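Local coordinates for N-acetyltransferase family protein (Bacillus anthracis, PDB 3LNB) that transfers acetyl groups from acetyl-coenzyme A to arylamines and inactivates the sulfonamide drug sulfamethoxazole, at residues C99-N103 and G137-I141; Y118-T123 and A220-I226; T256-H260 and E270-G274. The protein carries 1 engineered substitution. All blocks are in the same frame, centred on the assembly; numbering follows the deposited sequence.

Overall arrangement
Contacts 1 and 2 touch, while contact 3 stands apart, its centre about 24 Å from that of contact 1 and about 31 Å from that of contact 2. Contact 1 is buried near the middle of the chain and sets a helix against strand 131-145 through polar side-chain bonds of His138 and Asn103. Its neighbour in the same sheet, strand 116-126, carries half of contact 2, and backbone bonds such as Gly122 N to His138 O join the two. Contact 2 is partly buried and mixes strand pairing, apolar packing and bridging waters. Contact 3, at the surface, is a hairpin of another sheet with aromatic and cation-pi packing. Contacts 1 and 3 both meet coenzyme A, at its thiol end and at its pyrophosphate respectively.

Contact 1: residues C99-N103 and G137-I141; sequences CYELN and GHVII. With COA (coenzyme A), chain B.
Helix 99-103 and strand 138-141 run almost the same way, 19° apart, with their axes 6.9 Å from each other at closest approach; Tyr100 sits opposite Val139. At one end of this interface the edge of the His138 imidazole faces Cys99. Its ring is carried there by CG standing anti to the backbone N (chi1 -175°), and ND1 donates to Cys99 SG at 3.3 Å, although the position of that sulfur is uncertain. On its other nitrogen, NE2, the ring is bonded to Asp153 OD2, which would fix its rotation. Cysteine, histidine and aspartate thus form an arrangement consistent with the catalytic triad of arylamine N-acetyltransferases, with the pantetheine arm of coenzyme A entering at Cys99 and its C3P lying over one imidazole face. One helical turn on, the amide of Asn103 bridges helix and strand: ND2 donates to Val139 O in the carbonyl plane, through a bond whose very short length is doubtful, and also bonds Asp153 OD1, while OD1 accepts from Ala154 N. Asparagine suits this buried place because one flat group supplies both donors and an acceptor. Between these polar contacts Val139 CG2 packs on Tyr100 CB at 3.6 Å; beyond them, Ile141 CD1 rests 3.3 Å from Asn103 O.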
loop_
_atom_site.group_PDB
_atom_site.type_symbol
_atom_site.label_atom_id
_atom_site.label_comp_id
_atom_site.label_asym_id
_atom_site.label_seq_id
_atom_site.Cartn_x
_atom_site.Cartn_y
_atom_site.Cartn_z
ATOM N N CYS A 99 -0.646 -1.488 -4.301
ATOM C CA CYS A 99 0.604 -0.901 -3.837
ATOM C C CYS A 99 1.276 0.096 -4.785
ATOM O O CYS A 99 1.639 1.196 -4.367
ATOM C CB CYS A 99 1.589 -2.015 -3.494
ATOM S SG CYS A 99 1.980 -3.088 -4.881
ATOM N N TYR A 100 1.444 -0.272 -6.054
ATOM C CA TYR A 100 2.101 0.630 -6.993
ATOM C C TYR A 100 1.344 1.935 -7.255
ATOM O O TYR A 100 1.919 2.898 -7.766
ATOM C CB TYR A 100 2.395 -0.078 -8.321
ATOM C CG TYR A 100 1.208 -0.735 -8.962
ATOM C CD1 TYR A 100 0.891 -2.066 -8.693
ATOM C CD2 TYR A 100 0.382 -0.021 -9.826
ATOM C CE1 TYR A 100 -0.221 -2.670 -9.272
ATOM C CE2 TYR A 100 -0.730 -0.612 -10.402
ATOM C CZ TYR A 100 -1.027 -1.935 -10.121
ATOM O OH TYR A 100 -2.143 -2.509 -10.685
ATOM N N GLU A 101 0.059 1.972 -6.913
ATOM C CA GLU A 101 -0.727 3.189 -7.098
ATOM C C GLU A 101 -0.681 3.999 -5.813
ATOM O O GLU A 101 -0.415 5.200 -5.831
ATOM C CB GLU A 101 -2.176 2.854 -7.448
ATOM C CG GLU A 101 -2.316 2.088 -8.753
ATOM C CD GLU A 101 -3.737 1.625 -9.002
ATOM O OE1 GLU A 101 -4.541 2.410 -9.556
ATOM O OE2 GLU A 101 -4.046 0.476 -8.631
ATOM N N LEU A 102 -0.934 3.330 -4.696
ATOM C CA LEU A 102 -0.911 3.985 -3.397
ATOM C C LEU A 102 0.442 4.647 -3.139
ATOM O O LEU A 102 0.502 5.823 -2.776
ATOM C CB LEU A 102 -1.219 2.967 -2.294
ATOM C CG LEU A 102 -2.661 2.443 -2.275
ATOM C CD1 LEU A 102 -2.791 1.252 -1.326
ATOM C CD2 LEU A 102 -3.588 3.584 -1.849
ATOM N N ASN A 103 1.526 3.903 -3.339
ATOM C CA ASN A 103 2.854 4.454 -3.099
ATOM C C ASN A 103 3.352 5.420 -4.167
ATOM O O ASN A 103 4.210 6.248 -3.891
ATOM C CB ASN A 103 3.873 3.336 -2.875
ATOM C CG ASN A 103 3.732 2.697 -1.500
ATOM O OD1 ASN A 103 3.348 3.359 -0.533
ATOM N ND2 ASN A 103 4.054 1.415 -1.403
ATOM N N GLY A 137 6.641 -7.278 -7.786
ATOM C CA GLY A 137 5.202 -7.090 -7.730
ATOM C C GLY A 137 4.783 -6.155 -6.602
ATOM O O GLY A 137 3.639 -6.181 -6.146
ATOM N N HIS A 138 5.719 -5.336 -6.138
ATOM C CA HIS A 138 5.442 -4.375 -5.078
ATOM C C HIS A 138 6.283 -3.144 -5.353
ATOM O O HIS A 138 7.359 -3.243 -5.939
ATOM C CB HIS A 138 5.788 -4.957 -3.700
ATOM C CG HIS A 138 5.406 -4.068 -2.554
ATOM N ND1 HIS A 138 4.342 -3.193 -2.611
ATOM C CD2 HIS A 138 5.911 -3.962 -1.300
ATOM C CE1 HIS A 138 4.206 -2.587 -1.443
ATOM N NE2 HIS A 138 5.145 -3.036 -0.630
ATOM N N VAL A 139 5.770 -1.988 -4.951
ATOM C CA VAL A 139 6.458 -0.719 -5.135
ATOM C C VAL A 139 6.420 0.017 -3.805
ATOM O O VAL A 139 5.355 0.164 -3.204
ATOM C CB VAL A 139 5.763 0.155 -6.208
ATOM C CG1 VAL A 139 6.387 1.542 -6.233
ATOM C CG2 VAL A 139 5.869 -0.510 -7.583
ATOM N N ILE A 140 7.584 0.461 -3.344
ATOM C CA ILE A 140 7.676 1.183 -2.081
ATOM C C ILE A 140 8.508 2.441 -2.236
ATOM O O ILE A 140 9.106 2.673 -3.286
ATOM C CB ILE A 140 8.301 0.314 -0.974
ATOM C CG1 ILE A 140 9.730 -0.066 -1.352
ATOM C CG2 ILE A 140 7.453 -0.937 -0.754
ATOM C CD1 ILE A 140 10.435 -0.911 -0.311
ATOM N N ILE A 141 8.539 3.245 -1.177
ATOM C CA ILE A 141 9.280 4.499 -1.162
ATOM C C ILE A 141 10.451 4.460 -0.191
ATOM O O ILE A 141 10.331 3.940 0.917
ATOM C CB ILE A 141 8.366 5.678 -0.731
ATOM C CG1 ILE A 141 7.277 5.916 -1.778
ATOM C CG2 ILE A 141 9.195 6.936 -0.520
ATOM C CD1 ILE A 141 6.169 6.835 -1.295
HETATM N N1A COA B . -5.225 -10.836 -4.222
HETATM C C2A COA B . -6.509 -11.146 -4.250
HETATM N N3A COA B . -7.110 -11.712 -3.216
HETATM C C4A COA B . -6.423 -11.988 -2.100
HETATM C C5A COA B . -5.071 -11.681 -2.035
HETATM C C6A COA B . -4.474 -11.085 -3.140
HETATM N N6A COA B . -3.185 -10.756 -3.118
HETATM N N7A COA B . -4.637 -12.039 -0.831
HETATM C C8A COA B . -5.670 -12.547 -0.163
HETATM N N9A COA B . -6.761 -12.514 -0.927
HETATM C C1B COA B . -8.128 -12.889 -0.497
HETATM C C2B COA B . -8.239 -14.334 -0.012
HETATM O O2B COA B . -8.352 -15.217 -1.132
HETATM C C3B COA B . -9.559 -14.267 0.755
HETATM O O3B COA B . -10.662 -14.554 -0.109
HETATM P P3B COA B . -11.950 -15.304 0.498
HETATM O O7A COA B . -12.374 -14.733 1.796
HETATM O O8A COA B . -13.101 -15.212 -0.623
HETATM O O9A COA B . -11.526 -16.852 0.615
HETATM C C4B COA B . -9.620 -12.814 1.235
HETATM O O4B COA B . -8.463 -12.157 0.692
HETATM C C5B COA B . -9.555 -12.729 2.759
HETATM O O5B COA B . -8.318 -13.270 3.225
HETATM P P1A COA B . -8.095 -13.496 4.801
HETATM O O1A COA B . -6.546 -13.893 4.978
HETATM O O2A COA B . -9.006 -14.530 5.338
HETATM O O3A COA B . -8.338 -12.064 5.494
HETATM P P2A COA B . -7.250 -10.878 5.531
HETATM O O4A COA B . -6.426 -11.090 6.897
HETATM O O5A COA B . -7.922 -9.559 5.490
HETATM O O6A COA B . -6.205 -11.105 4.328
HETATM C CBP COA B . -5.320 -9.354 2.843
HETATM C CCP COA B . -6.363 -10.455 3.063
HETATM C CDP COA B . -5.589 -8.194 3.804
HETATM C CEP COA B . -5.420 -8.855 1.401
HETATM C CAP COA B . -3.918 -9.920 3.081
HETATM O OAP COA B . -3.703 -11.037 2.216
HETATM C C9P COA B . -2.837 -8.873 2.801
HETATM O O9P COA B . -2.654 -7.928 3.566
HETATM N N8P COA B . -2.135 -9.089 1.690
HETATM C C7P COA B . -1.036 -8.216 1.250
HETATM C C6P COA B . -1.110 -7.993 -0.263
HETATM C C5P COA B . 0.213 -7.447 -0.806
HETATM O O5P COA B . 1.195 -8.179 -0.907
HETATM N N4P COA B . 0.211 -6.166 -1.167
HETATM C C3P COA B . 1.416 -5.514 -1.698
HETATM C C2P COA B . 1.626 -5.861 -3.173
HETATM S S1P COA B . 0.391 -5.113 -4.299
#

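Contact 2: residues Y118-T123 and A220-I226; sequences YKVAGT and AFTLDPI
Ile226, Val120 and Tyr118 bury more surface than any other residues where segments 118-123 and 220-226 meet. Ile226 works with both backbone and side chain. Its N donates to Lys119 O at 3.0 Å, approaching from above the carbonyl plane, while its CG1, placed between the backbone N and carbonyl carbon (chi1 61°), swings the chain across the strand until CD1 lies 3.4 Å from Val120 C. Val120, branched and compact, packs against the partner's backbone: CB is 3.4 Å from Thr222 O, and CG2 reaches Phe221 CD2 at 4.2 Å. These strands are antiparallel neighbours in the large sheet, with regular pairing at one end, where Thr123 and Ala220 form a hydrogen-bonded pair, Thr123 N to Ala220 O and Ala220 N to Thr123 O both 2.9 Å. Between there and the Ile226-Lys119 bond they part, and water fills in: one molecule links Ala121 N to Asp224 O, another Ala121 O to Thr222 OG1, so that both backbone groups of Ala121 still find partners. Tyr118 closes the far end. Its ring leans obliquely on Pro225, CD2 to CG 4.0 Å, and its hydroxyl passes Leu223 CB at 3.7 Å; a long aromatic side chain spans two residues of the partner here, at a partly exposed margin. Helix 228-240 covers Ile226 and Lys119 through Val231.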
loop_
_atom_site.group_PDB
_atom_site.type_symbol
_atom_site.label_atom_id
_atom_site.label_comp_id
_atom_site.label_asym_id
_atom_site.label_seq_id
_atom_site.Cartn_x
_atom_site.Cartn_y
_atom_site.Cartn_z
ATOM N N TYR A 118 12.370 8.351 -3.258
ATOM C CA TYR A 118 12.423 7.681 -4.550
ATOM C C TYR A 118 11.746 6.320 -4.419
ATOM O O TYR A 118 11.642 5.769 -3.320
ATOM C CB TYR A 118 13.861 7.539 -5.082
ATOM C CG TYR A 118 14.804 6.691 -4.263
ATOM C CD1 TYR A 118 15.510 7.233 -3.186
ATOM C CD2 TYR A 118 15.019 5.346 -4.589
ATOM C CE1 TYR A 118 16.412 6.455 -2.453
ATOM C CE2 TYR A 118 15.915 4.561 -3.864
ATOM C CZ TYR A 118 16.606 5.119 -2.803
ATOM O OH TYR A 118 17.494 4.343 -2.100
ATOM N N LYS A 119 11.262 5.802 -5.543
ATOM C CA LYS A 119 10.571 4.523 -5.576
ATOM C C LYS A 119 11.520 3.389 -5.938
ATOM O O LYS A 119 12.485 3.592 -6.676
ATOM C CB LYS A 119 9.440 4.565 -6.615
ATOM C CG LYS A 119 8.416 5.673 -6.407
ATOM C CD LYS A 119 7.332 5.657 -7.485
ATOM C CE LYS A 119 7.859 6.100 -8.842
ATOM N NZ LYS A 119 8.366 7.497 -8.809
ATOM N N VAL A 120 11.242 2.198 -5.412
ATOM C CA VAL A 120 12.042 1.011 -5.714
ATOM C C VAL A 120 11.086 -0.167 -5.824
ATOM O O VAL A 120 9.989 -0.136 -5.278
ATOM C CB VAL A 120 13.097 0.691 -4.615
ATOM C CG1 VAL A 120 14.012 1.886 -4.398
ATOM C CG2 VAL A 120 12.408 0.276 -3.318
ATOM N N ALA A 121 11.492 -1.199 -6.549
ATOM C CA ALA A 121 10.638 -2.360 -6.690
ATOM C C ALA A 121 10.900 -3.316 -5.535
ATOM O O ALA A 121 11.951 -3.271 -4.893
ATOM C CB ALA A 121 10.904 -3.049 -8.018
ATOM N N GLY A 122 9.924 -4.174 -5.279
ATOM C CA GLY A 122 10.045 -5.162 -4.225
ATOM C C GLY A 122 9.360 -6.427 -4.702
ATOM O O GLY A 122 8.580 -6.397 -5.652
ATOM N N THR A 123 9.662 -7.538 -4.046
ATOM C CA THR A 123 9.080 -8.827 -4.380
ATOM C C THR A 123 8.568 -9.388 -3.057
ATOM O O THR A 123 9.341 -9.580 -2.118
ATOM C CB THR A 123 10.146 -9.781 -4.977
ATOM O OG1 THR A 123 10.749 -9.172 -6.125
ATOM C CG2 THR A 123 9.512 -11.103 -5.391
ATOM N N ALA A 220 11.260 -8.547 -0.189
ATOM C CA ALA A 220 12.650 -8.232 -0.443
ATOM C C ALA A 220 12.628 -7.042 -1.388
ATOM O O ALA A 220 11.631 -6.812 -2.072
ATOM C CB ALA A 220 13.341 -9.411 -1.107
ATOM N N PHE A 221 13.719 -6.286 -1.417
ATOM C CA PHE A 221 13.834 -5.135 -2.305
ATOM C C PHE A 221 15.286 -4.696 -2.454
ATOM O O PHE A 221 16.172 -5.199 -1.760
ATOM C CB PHE A 221 12.977 -3.953 -1.812
ATOM C CG PHE A 221 13.415 -3.373 -0.493
ATOM C CD1 PHE A 221 13.059 -3.981 0.710
ATOM C CD2 PHE A 221 14.184 -2.213 -0.455
ATOM C CE1 PHE A 221 13.464 -3.439 1.932
ATOM C CE2 PHE A 221 14.595 -1.663 0.765
ATOM C CZ PHE A 221 14.235 -2.274 1.956
ATOM N N THR A 222 15.516 -3.778 -3.388
ATOM C CA THR A 222 16.846 -3.230 -3.646
ATOM C C THR A 222 16.709 -1.712 -3.601
ATOM O O THR A 222 15.605 -1.190 -3.434
ATOM C CB THR A 222 17.379 -3.626 -5.041
ATOM O OG1 THR A 222 16.636 -2.934 -6.050
ATOM C CG2 THR A 222 17.246 -5.124 -5.264
ATOM N N LEU A 223 17.819 -1.002 -3.748
ATOM C CA LEU A 223 17.778 0.450 -3.723
ATOM C C LEU A 223 17.901 1.051 -5.133
ATOM O O LEU A 223 18.260 2.219 -5.293
ATOM C CB LEU A 223 18.874 0.995 -2.788
ATOM C CG LEU A 223 18.817 0.446 -1.349
ATOM C CD1 LEU A 223 19.879 1.108 -0.496
ATOM C CD2 LEU A 223 17.439 0.688 -0.741
ATOM N N ASP A 224 17.594 0.246 -6.149
ATOM C CA ASP A 224 17.629 0.707 -7.539
ATOM C C ASP A 224 16.366 1.532 -7.819
ATOM O O ASP A 224 15.255 1.002 -7.788
ATOM C CB ASP A 224 17.657 -0.475 -8.520
ATOM C CG ASP A 224 18.843 -1.399 -8.304
ATOM O OD1 ASP A 224 19.968 -0.897 -8.093
ATOM O OD2 ASP A 224 18.651 -2.634 -8.364
ATOM N N PRO A 225 16.524 2.834 -8.109
ATOM C CA PRO A 225 15.418 3.755 -8.400
ATOM C C PRO A 225 14.604 3.353 -9.631
ATOM O O PRO A 225 15.171 3.029 -10.673
ATOM C CB PRO A 225 16.123 5.091 -8.633
ATOM C CG PRO A 225 17.385 4.965 -7.846
ATOM C CD PRO A 225 17.812 3.546 -8.120
ATOM N N ILE A 226 13.279 3.389 -9.512
ATOM C CA ILE A 226 12.420 3.044 -10.636
ATOM C C ILE A 226 11.567 4.235 -11.060
ATOM O O ILE A 226 11.118 5.024 -10.226
ATOM C CB ILE A 226 11.501 1.845 -10.300
ATOM C CG1 ILE A 226 10.583 2.188 -9.126
ATOM C CG2 ILE A 226 12.355 0.627 -9.982
ATOM C CD1 ILE A 226 9.664 1.047 -8.712
HETATM O O HOH W 1 11.696 6.964 -8.072
HETATM O O HOH W 2 14.000 -1.183 -7.744
HETATM O O HOH W 3 14.283 -3.628 -6.305
HETATM O O HOH W 4 12.494 -7.170 -5.181
#

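Contact 3: residues T256-H260 and E270-G274; sequences TNYGH and ETFKG. With COA (coenzyme A), chain B.
A beta hairpin made by strands 259-263 and 267-272 brings His260 and Thr271 together as an antiparallel hydrogen-bonded pair beside the coenzyme A pyrophosphate. Thr271 N donates to His260 O at 3.0 Å, with the donor nearly on the line of the carbonyl bond, and His260 N reaches Thr271 O on a lone pair in the carbonyl plane. The imidazole, with CG between the backbone N and carbonyl carbon (chi1 67°), presents one face to Thr271, whose CB makes a CH-pi contact 3.9 Å from the ring centroid. Its edge turns to the phosphate: NE2 donates to coenzyme A O4A at 3.2 Å and only weakly to O5A. Histidine suits the place, offering a flat face to the threonine and an N-H to the ligand. Gly259 comes before it at the end of a type I turn from Thr256, with backbone angles open to glycine and with Thr271 O so close that a beta carbon would clash with it. Toward solvent, Tyr258 O accepts from Lys273 N at 3.0 Å. The extended lysine chain lies alongside the tyrosine, CE 3.5 Å from the ring centroid and NZ over the same face in a cation-pi contact, while the Phe272 ring meets the tyrosine obliquely, planes at 67°. Strand 252-256 flanks the hairpin on one side and strand 275-280 on the other; the latter supplies Lys276, bonded to Thr271 OG1, and Lys278, bonded to coenzyme A.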
loop_
_atom_site.group_PDB
_atom_site.type_symbol
_atom_site.label_atom_id
_atom_site.label_comp_id
_atom_site.label_asym_id
_atom_site.label_seq_id
_atom_site.Cartn_x
_atom_site.Cartn_y
_atom_site.Cartn_z
ATOM N N THR A 256 -9.249 -0.385 10.117
ATOM C CA THR A 256 -10.329 0.144 10.941
ATOM C C THR A 256 -9.715 0.426 12.304
ATOM O O THR A 256 -8.576 0.044 12.571
ATOM C CB THR A 256 -11.468 -0.876 11.130
ATOM O OG1 THR A 256 -10.962 -2.044 11.783
ATOM C CG2 THR A 256 -12.068 -1.259 9.799
ATOM N N ASN A 257 -10.459 1.094 13.174
ATOM C CA ASN A 257 -9.930 1.387 14.489
ATOM C C ASN A 257 -9.706 0.129 15.323
ATOM O O ASN A 257 -8.892 0.136 16.240
ATOM C CB ASN A 257 -10.853 2.362 15.216
ATOM C CG ASN A 257 -10.848 3.731 14.575
ATOM O OD1 ASN A 257 -9.802 4.379 14.482
ATOM N ND2 ASN A 257 -12.013 4.177 14.119
ATOM N N TYR A 258 -10.393 -0.958 14.985
ATOM C CA TYR A 258 -10.250 -2.203 15.739
ATOM C C TYR A 258 -9.628 -3.365 14.961
ATOM O O TYR A 258 -9.647 -4.508 15.425
ATOM C CB TYR A 258 -11.612 -2.612 16.287
ATOM C CG TYR A 258 -12.219 -1.556 17.186
ATOM C CD1 TYR A 258 -11.577 -1.161 18.358
ATOM C CD2 TYR A 258 -13.418 -0.932 16.854
ATOM C CE1 TYR A 258 -12.111 -0.171 19.177
ATOM C CE2 TYR A 258 -13.960 0.069 17.668
ATOM C CZ TYR A 258 -13.301 0.439 18.822
ATOM O OH TYR A 258 -13.820 1.435 19.619
ATOM N N GLY A 259 -9.070 -3.073 13.787
ATOM C CA GLY A 259 -8.447 -4.112 12.975
ATOM C C GLY A 259 -8.428 -3.713 11.512
ATOM O O GLY A 259 -7.909 -2.652 11.161
ATOM N N HIS A 260 -8.977 -4.577 10.662
ATOM C CA HIS A 260 -9.078 -4.314 9.230
ATOM C C HIS A 260 -10.193 -5.166 8.630
ATOM O O HIS A 260 -10.657 -6.124 9.247
ATOM C CB HIS A 260 -7.754 -4.589 8.498
ATOM C CG HIS A 260 -7.350 -6.032 8.470
ATOM N ND1 HIS A 260 -6.731 -6.652 9.533
ATOM C CD2 HIS A 260 -7.462 -6.971 7.499
ATOM C CE1 HIS A 260 -6.474 -7.910 9.218
ATOM N NE2 HIS A 260 -6.907 -8.129 7.988
ATOM N N GLU A 270 -13.901 -9.884 8.415
ATOM C CA GLU A 270 -13.716 -8.831 9.395
ATOM C C GLU A 270 -12.796 -9.229 10.548
ATOM O O GLU A 270 -13.014 -10.236 11.219
ATOM C CB GLU A 270 -15.080 -8.413 9.961
ATOM C CG GLU A 270 -16.033 -7.847 8.921
ATOM C CD GLU A 270 -17.431 -7.650 9.461
ATOM O OE1 GLU A 270 -18.188 -8.650 9.540
ATOM O OE2 GLU A 270 -17.767 -6.499 9.815
ATOM N N THR A 271 -11.759 -8.430 10.753
ATOM C CA THR A 271 -10.821 -8.644 11.843
ATOM C C THR A 271 -11.208 -7.544 12.822
ATOM O O THR A 271 -10.974 -6.360 12.569
ATOM C CB THR A 271 -9.379 -8.464 11.368
ATOM O OG1 THR A 271 -9.129 -9.361 10.279
ATOM C CG2 THR A 271 -8.409 -8.758 12.504
ATOM N N PHE A 272 -11.796 -7.944 13.941
ATOM C CA PHE A 272 -12.312 -6.984 14.911
ATOM C C PHE A 272 -11.996 -7.324 16.365
ATOM O O PHE A 272 -12.424 -8.358 16.877
ATOM C CB PHE A 272 -13.824 -6.901 14.679
ATOM C CG PHE A 272 -14.543 -5.934 15.563
ATOM C CD1 PHE A 272 -15.053 -6.340 16.791
ATOM C CD2 PHE A 272 -14.761 -4.625 15.141
ATOM C CE1 PHE A 272 -15.780 -5.456 17.588
ATOM C CE2 PHE A 272 -15.483 -3.735 15.925
ATOM C CZ PHE A 272 -15.995 -4.150 17.151
ATOM N N LYS A 273 -11.256 -6.433 17.021
ATOM C CA LYS A 273 -10.860 -6.608 18.417
ATOM C C LYS A 273 -10.391 -8.018 18.718
ATOM O O LYS A 273 -10.902 -8.668 19.635
ATOM C CB LYS A 273 -12.017 -6.256 19.356
ATOM C CG LYS A 273 -12.362 -4.785 19.392
ATOM C CD LYS A 273 -13.602 -4.522 20.237
ATOM C CE LYS A 273 -13.952 -3.040 20.232
ATOM N NZ LYS A 273 -15.298 -2.785 20.800
ATOM N N GLY A 274 -9.435 -8.500 17.932
ATOM C CA GLY A 274 -8.905 -9.828 18.160
ATOM C C GLY A 274 -9.631 -10.954 17.459
ATOM O O GLY A 274 -9.067 -12.038 17.302
HETATM N N1A COA B . -5.225 -10.836 -4.222
HETATM C C2A COA B . -6.509 -11.146 -4.250
HETATM N N3A COA B . -7.110 -11.712 -3.216
HETATM C C4A COA B . -6.423 -11.988 -2.100
HETATM C C5A COA B . -5.071 -11.681 -2.035
HETATM C C6A COA B . -4.474 -11.085 -3.140
HETATM N N6A COA B . -3.185 -10.756 -3.118
HETATM N N7A COA B . -4.637 -12.039 -0.831
HETATM C C8A COA B . -5.670 -12.547 -0.163
HETATM N N9A COA B . -6.761 -12.514 -0.927
HETATM C C1B COA B . -8.128 -12.889 -0.497
HETATM C C2B COA B . -8.239 -14.334 -0.012
HETATM O O2B COA B . -8.352 -15.217 -1.132
HETATM C C3B COA B . -9.559 -14.267 0.755
HETATM O O3B COA B . -10.662 -14.554 -0.109
HETATM P P3B COA B . -11.950 -15.304 0.498
HETATM O O7A COA B . -12.374 -14.733 1.796
HETATM O O8A COA B . -13.101 -15.212 -0.623
HETATM O O9A COA B . -11.526 -16.852 0.615
HETATM C C4B COA B . -9.620 -12.814 1.235
HETATM O O4B COA B . -8.463 -12.157 0.692
HETATM C C5B COA B . -9.555 -12.729 2.759
HETATM O O5B COA B . -8.318 -13.270 3.225
HETATM P P1A COA B . -8.095 -13.496 4.801
HETATM O O1A COA B . -6.546 -13.893 4.978
HETATM O O2A COA B . -9.006 -14.530 5.338
HETATM O O3A COA B . -8.338 -12.064 5.494
HETATM P P2A COA B . -7.250 -10.878 5.531
HETATM O O4A COA B . -6.426 -11.090 6.897
HETATM O O5A COA B . -7.922 -9.559 5.490
HETATM O O6A COA B . -6.205 -11.105 4.328
HETATM C CBP COA B . -5.320 -9.354 2.843
HETATM C CCP COA B . -6.363 -10.455 3.063
HETATM C CDP COA B . -5.589 -8.194 3.804
HETATM C CEP COA B . -5.420 -8.855 1.401
HETATM C CAP COA B . -3.918 -9.920 3.081
HETATM O OAP COA B . -3.703 -11.037 2.216
HETATM C C9P COA B . -2.837 -8.873 2.801
HETATM O O9P COA B . -2.654 -7.928 3.566
HETATM N N8P COA B . -2.135 -9.089 1.690
HETATM C C7P COA B . -1.036 -8.216 1.250
HETATM C C6P COA B . -1.110 -7.993 -0.263
HETATM C C5P COA B . 0.213 -7.447 -0.806
HETATM O O5P COA B . 1.195 -8.179 -0.907
HETATM N N4P COA B . 0.211 -6.166 -1.167
HETATM C C3P COA B . 1.416 -5.514 -1.698
HETATM C C2P COA B . 1.626 -5.861 -3.173
HETATM S S1P COA B . 0.391 -5.113 -4.299
HETATM O O HOH W 5 -12.331 -4.077 12.384
HETATM O O HOH W 6 -8.373 -6.907 16.026
#